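Local structure of 2-nitrobenzoate nitroreductase (Pseudomonas fluorescens, 4Z85) at residues A[57-63]-A[151-157]; A[95-99]-A[132-136]. The protein reduces the nitro group of 2-nitrobenzoate as an FMN-dependent flavoprotein of the flavoredoxin family. One frame throughout, in Å; residues are numbered along the deposited sequence.

Contact 1. Residues A[57-63]-A[151-157]; sequences FVIAVDH and KQRSMVF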
# COMPACT_ATOMS: atom_id res chain seq x y z
N PHE A 57 5.30 -6.28 7.68
CA PHE A 57 4.70 -5.83 6.42
C PHE A 57 4.22 -7.04 5.62
O PHE A 57 4.58 -8.18 5.92
CB PHE A 57 5.69 -5.01 5.58
CG PHE A 57 6.91 -5.77 5.21
CD1 PHE A 57 6.94 -6.55 4.05
CD2 PHE A 57 8.03 -5.77 6.04
CE1 PHE A 57 8.07 -7.29 3.71
CE2 PHE A 57 9.16 -6.52 5.72
CZ PHE A 57 9.19 -7.27 4.55
N VAL A 58 3.43 -6.78 4.58
CA VAL A 58 2.94 -7.87 3.72
C VAL A 58 3.21 -7.54 2.26
O VAL A 58 3.12 -6.38 1.85
CB VAL A 58 1.43 -8.16 3.97
CG1 VAL A 58 0.52 -6.98 3.56
CG2 VAL A 58 1.00 -9.45 3.27
N ILE A 59 3.61 -8.55 1.49
CA ILE A 59 3.72 -8.44 0.03
C ILE A 59 2.97 -9.61 -0.59
O ILE A 59 3.21 -10.74 -0.21
CB ILE A 59 5.18 -8.50 -0.45
CG1 ILE A 59 6.01 -7.40 0.22
CG2 ILE A 59 5.23 -8.38 -1.96
CD1 ILE A 59 7.49 -7.54 -0.01
N ALA A 60 2.06 -9.34 -1.52
CA ALA A 60 1.40 -10.45 -2.22
C ALA A 60 2.24 -10.81 -3.45
O ALA A 60 2.60 -9.94 -4.23
CB ALA A 60 -0.03 -10.07 -2.61
N VAL A 61 2.58 -12.10 -3.59
CA VAL A 61 3.52 -12.56 -4.60
C VAL A 61 2.93 -13.73 -5.39
O VAL A 61 2.25 -14.58 -4.83
CB VAL A 61 4.86 -12.99 -3.95
CG1 VAL A 61 5.85 -13.45 -4.99
CG2 VAL A 61 5.45 -11.84 -3.12
N ASP A 62 3.17 -13.78 -6.69
CA ASP A 62 2.74 -14.94 -7.46
C ASP A 62 3.77 -16.08 -7.40
O ASP A 62 4.97 -15.84 -7.24
CB ASP A 62 2.46 -14.54 -8.91
CG ASP A 62 1.02 -14.11 -9.11
OD1 ASP A 62 0.28 -14.04 -8.11
OD2 ASP A 62 0.62 -13.84 -10.27
N HIS A 63 3.28 -17.31 -7.50
CA HIS A 63 4.15 -18.49 -7.46
C HIS A 63 4.92 -18.64 -8.76
O HIS A 63 4.35 -18.48 -9.84
CB HIS A 63 3.33 -19.75 -7.19
CG HIS A 63 2.79 -19.84 -5.79
ND1 HIS A 63 2.56 -21.04 -5.16
CD2 HIS A 63 2.43 -18.88 -4.91
CE1 HIS A 63 2.08 -20.82 -3.95
NE2 HIS A 63 2.00 -19.51 -3.77
N LYS A 151 -3.27 -21.57 -4.87
CA LYS A 151 -2.14 -22.37 -5.32
C LYS A 151 -1.18 -21.56 -6.19
O LYS A 151 -0.04 -21.97 -6.41
CB LYS A 151 -2.63 -23.61 -6.07
CG LYS A 151 -3.12 -24.72 -5.15
CD LYS A 151 -4.56 -25.10 -5.44
CE LYS A 151 -4.83 -26.54 -5.04
NZ LYS A 151 -6.05 -27.07 -5.72
N GLN A 152 -1.63 -20.39 -6.64
CA GLN A 152 -0.83 -19.55 -7.54
C GLN A 152 -0.37 -18.22 -6.92
O GLN A 152 0.32 -17.43 -7.58
CB GLN A 152 -1.64 -19.26 -8.80
CG GLN A 152 -2.86 -18.39 -8.54
CD GLN A 152 -4.12 -18.90 -9.24
OE1 GLN A 152 -4.16 -19.02 -10.46
NE2 GLN A 152 -5.16 -19.19 -8.46
N ARG A 153 -0.73 -17.96 -5.67
CA ARG A 153 -0.44 -16.67 -5.04
C ARG A 153 -0.25 -16.83 -3.54
O ARG A 153 -0.96 -17.60 -2.91
CB ARG A 153 -1.58 -15.69 -5.31
CG ARG A 153 -1.28 -14.24 -5.01
CD ARG A 153 -2.29 -13.40 -5.75
NE ARG A 153 -2.10 -11.97 -5.58
CZ ARG A 153 -1.15 -11.26 -6.17
NH1 ARG A 153 -0.27 -11.85 -6.98
NH2 ARG A 153 -1.07 -9.96 -5.95
N SER A 154 0.70 -16.09 -2.97
CA SER A 154 0.98 -16.19 -1.54
C SER A 154 1.18 -14.81 -0.95
O SER A 154 1.69 -13.92 -1.60
CB SER A 154 2.22 -17.04 -1.29
OG SER A 154 1.95 -18.39 -1.64
N MET A 155 0.75 -14.64 0.29
CA MET A 155 1.03 -13.42 1.03
C MET A 155 2.24 -13.63 1.93
O MET A 155 2.22 -14.46 2.84
CB MET A 155 -0.19 -13.01 1.85
CG MET A 155 -1.35 -12.51 0.97
SD MET A 155 -2.85 -12.15 1.87
CE MET A 155 -3.30 -13.81 2.38
N VAL A 156 3.30 -12.89 1.65
CA VAL A 156 4.54 -12.98 2.40
C VAL A 156 4.51 -11.92 3.49
O VAL A 156 4.41 -10.74 3.20
CB VAL A 156 5.77 -12.75 1.52
CG1 VAL A 156 7.05 -12.78 2.37
CG2 VAL A 156 5.81 -13.79 0.39
N PHE A 157 4.57 -12.36 4.75
CA PHE A 157 4.66 -11.44 5.88
C PHE A 157 6.10 -11.41 6.34
O PHE A 157 6.67 -12.44 6.72
CB PHE A 157 3.73 -11.84 7.02
CG PHE A 157 2.28 -11.68 6.68
CD1 PHE A 157 1.61 -12.68 5.97
CD2 PHE A 157 1.58 -10.54 7.05
CE1 PHE A 157 0.27 -12.53 5.66
CE2 PHE A 157 0.23 -10.39 6.73
CZ PHE A 157 -0.42 -11.39 6.03
O HOH W 1 1.85 -9.18 -6.92

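Contact 2. Residues A[95-99]-A[132-136]; sequences RIAER and ITDAP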
# COMPACT_ATOMS: atom_id res chain seq x y z
N ARG A 95 16.63 7.28 -8.80
CA ARG A 95 17.94 6.67 -9.09
C ARG A 95 17.85 5.22 -9.55
O ARG A 95 18.71 4.74 -10.30
CB ARG A 95 18.84 6.77 -7.86
CG ARG A 95 20.27 6.29 -8.08
CD ARG A 95 21.13 6.57 -6.87
NE ARG A 95 21.37 8.00 -6.68
CZ ARG A 95 20.79 8.74 -5.74
NH1 ARG A 95 19.94 8.18 -4.89
NH2 ARG A 95 21.06 10.03 -5.64
N ILE A 96 16.82 4.50 -9.10
CA ILE A 96 16.69 3.10 -9.50
C ILE A 96 15.39 2.75 -10.20
O ILE A 96 15.15 1.59 -10.47
CB ILE A 96 16.87 2.16 -8.29
CG1 ILE A 96 15.75 2.37 -7.27
CG2 ILE A 96 18.23 2.38 -7.64
CD1 ILE A 96 15.71 1.26 -6.21
N ALA A 97 14.57 3.75 -10.52
CA ALA A 97 13.24 3.47 -11.08
C ALA A 97 13.27 2.67 -12.39
O ALA A 97 12.52 1.69 -12.56
CB ALA A 97 12.49 4.79 -11.29
N GLU A 98 14.11 3.09 -13.33
CA GLU A 98 14.13 2.39 -14.62
C GLU A 98 14.54 0.92 -14.48
O GLU A 98 13.89 0.03 -15.03
CB GLU A 98 15.06 3.09 -15.61
CG GLU A 98 15.10 2.40 -16.96
CD GLU A 98 13.76 2.41 -17.66
OE1 GLU A 98 13.28 1.33 -18.07
OE2 GLU A 98 13.17 3.51 -17.79
N ARG A 99 15.62 0.68 -13.75
CA ARG A 99 16.09 -0.67 -13.55
C ARG A 99 15.07 -1.49 -12.77
O ARG A 99 14.86 -2.67 -13.04
CB ARG A 99 17.45 -0.66 -12.84
CG ARG A 99 18.58 -0.16 -13.74
CD ARG A 99 19.87 0.00 -12.96
NE ARG A 99 19.86 1.18 -12.10
CZ ARG A 99 20.80 1.46 -11.21
NH1 ARG A 99 21.85 0.64 -11.06
NH2 ARG A 99 20.70 2.55 -10.46
N ILE A 132 20.35 -3.41 -2.91
CA ILE A 132 20.77 -2.75 -4.14
C ILE A 132 21.61 -1.53 -3.79
O ILE A 132 21.22 -0.74 -2.93
CB ILE A 132 19.55 -2.36 -4.99
CG1 ILE A 132 18.94 -3.62 -5.62
CG2 ILE A 132 19.92 -1.32 -6.05
CD1 ILE A 132 17.57 -3.41 -6.19
N THR A 133 22.77 -1.40 -4.42
CA THR A 133 23.71 -0.36 -4.02
C THR A 133 23.08 1.03 -4.13
O THR A 133 23.24 1.86 -3.24
CB THR A 133 25.01 -0.41 -4.87
OG1 THR A 133 25.62 -1.70 -4.71
CG2 THR A 133 26.00 0.65 -4.42
N ASP A 134 22.31 1.27 -5.18
CA ASP A 134 21.76 2.60 -5.41
C ASP A 134 20.43 2.89 -4.68
O ASP A 134 19.84 3.95 -4.87
CB ASP A 134 21.56 2.84 -6.91
CG ASP A 134 22.84 3.20 -7.64
OD1 ASP A 134 23.86 3.49 -6.98
OD2 ASP A 134 22.81 3.20 -8.89
N ALA A 135 19.95 1.96 -3.85
CA ALA A 135 18.64 2.14 -3.19
C ALA A 135 18.66 3.28 -2.19
O ALA A 135 19.63 3.42 -1.44
CB ALA A 135 18.19 0.85 -2.51
N PRO A 136 17.59 4.09 -2.15
CA PRO A 136 17.53 5.20 -1.20
C PRO A 136 17.41 4.72 0.24
O PRO A 136 18.03 5.26 1.15
CB PRO A 136 16.27 5.96 -1.63
CG PRO A 136 15.43 4.94 -2.37
CD PRO A 136 16.42 4.04 -3.05
O HOH W 2 22.92 -0.11 -7.93

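Contact 1. Residues A[57-63]-A[151-157]
V58 lies alongside F157 at the tight end of this strand pair. Its CG2, set anti to the backbone N while CG1 takes the place between N and the carbonyl carbon (chi1 65°), sits over one face of the ring, 3.7 Å from the centroid in a CH-pi contact. On the opposite face of the sheet V61 CG2 meets V156 CG2 at 4.0 Å. Between these layers the backbones of I59 and V156, and of V61 and S154, form two hydrogen-bonded antiparallel pairs, with I59 N to V156 O at 2.9 Å. The strands, 55-62 and 153-165, are neighbours in the closed antiparallel barrel of the flavin reductase-like domain, and M50 of the second subunit packs on V58 and M155. Toward the solvent the apolar order gives way to polar side chains. The extended R153 lays one face of its guanidinium over A60, with A60 CB 3.5 Å from R153 NH2, while NH1 reaches D62 OD1 from above the carboxylate plane in a salt bridge, the two planes 84° apart. A water joins R153 NH2 to A60 O. Beyond the last bridge H63 N bonds to Q152 O at 3.0 Å.

Contact 2. Residues A[95-99]-A[132-136]
R99 and D134 carry the polar part of this contact. The guanidinium of R99 approaches the carboxylate edge-on: NH2 gives a nearly straight bond (169°) to the anti lone pair of D134 OD2 at 2.7 Å, and the acceptor lies close to the guanidinium plane although the two flat groups are turned 69° apart. The same NH2 also donates to R95 O, one turn earlier in the helix, at 3.0 Å. Two acceptors thus grip one nitrogen, and a bend at chi3 (-75°) folds the arginine back far enough to reach both. NH1 bonds to G118 O, which further fixes the rotation of the group, and a water weakly bridges R99 NH1 and D134 N.

Nonpolar contacts fill in beside the salt bridge. I96 CG2 presses on D134 CB at 3.4 Å, the two side chains running antiparallel as they pass. Its other branch ends at CD1, which lies 4.3 Å from P136 CD and also nears A135 CB. R95 runs roughly perpendicular to D134 and brings its aliphatic CD to 3.8 Å from D134 CB. L29 of strand 28-33 packs on both I96 and I132.

Backbone bonding shapes the loop itself: A135 N returns to I132 O at 3.1 Å. The arrangement is that of a type I beta turn, I132 to A135, docked by its third residue against the opening turns of helix 94-103, just before strand 137-150 of the barrel.

How the contacts relate
The two contacts lie on opposite sides of the chain's centre, their own centres 23 Å apart and their nearest atoms about 13 Å apart. Both segments of contact 2 fall between those of contact 1 in the sequence: the order runs 57-63, 95-99, 132-136, 151-157. Contact 1 is a pairing within the barrel wall, whereas contact 2 sets helix 94-103 against the loop that enters strand 137-150. That strand connects them, since it follows 132-136 directly and then pairs with 153-165. Within the flavin reductase-like domain it thus carries the chain from the docked turn to a wall strand whose first residues pack at the subunit interface.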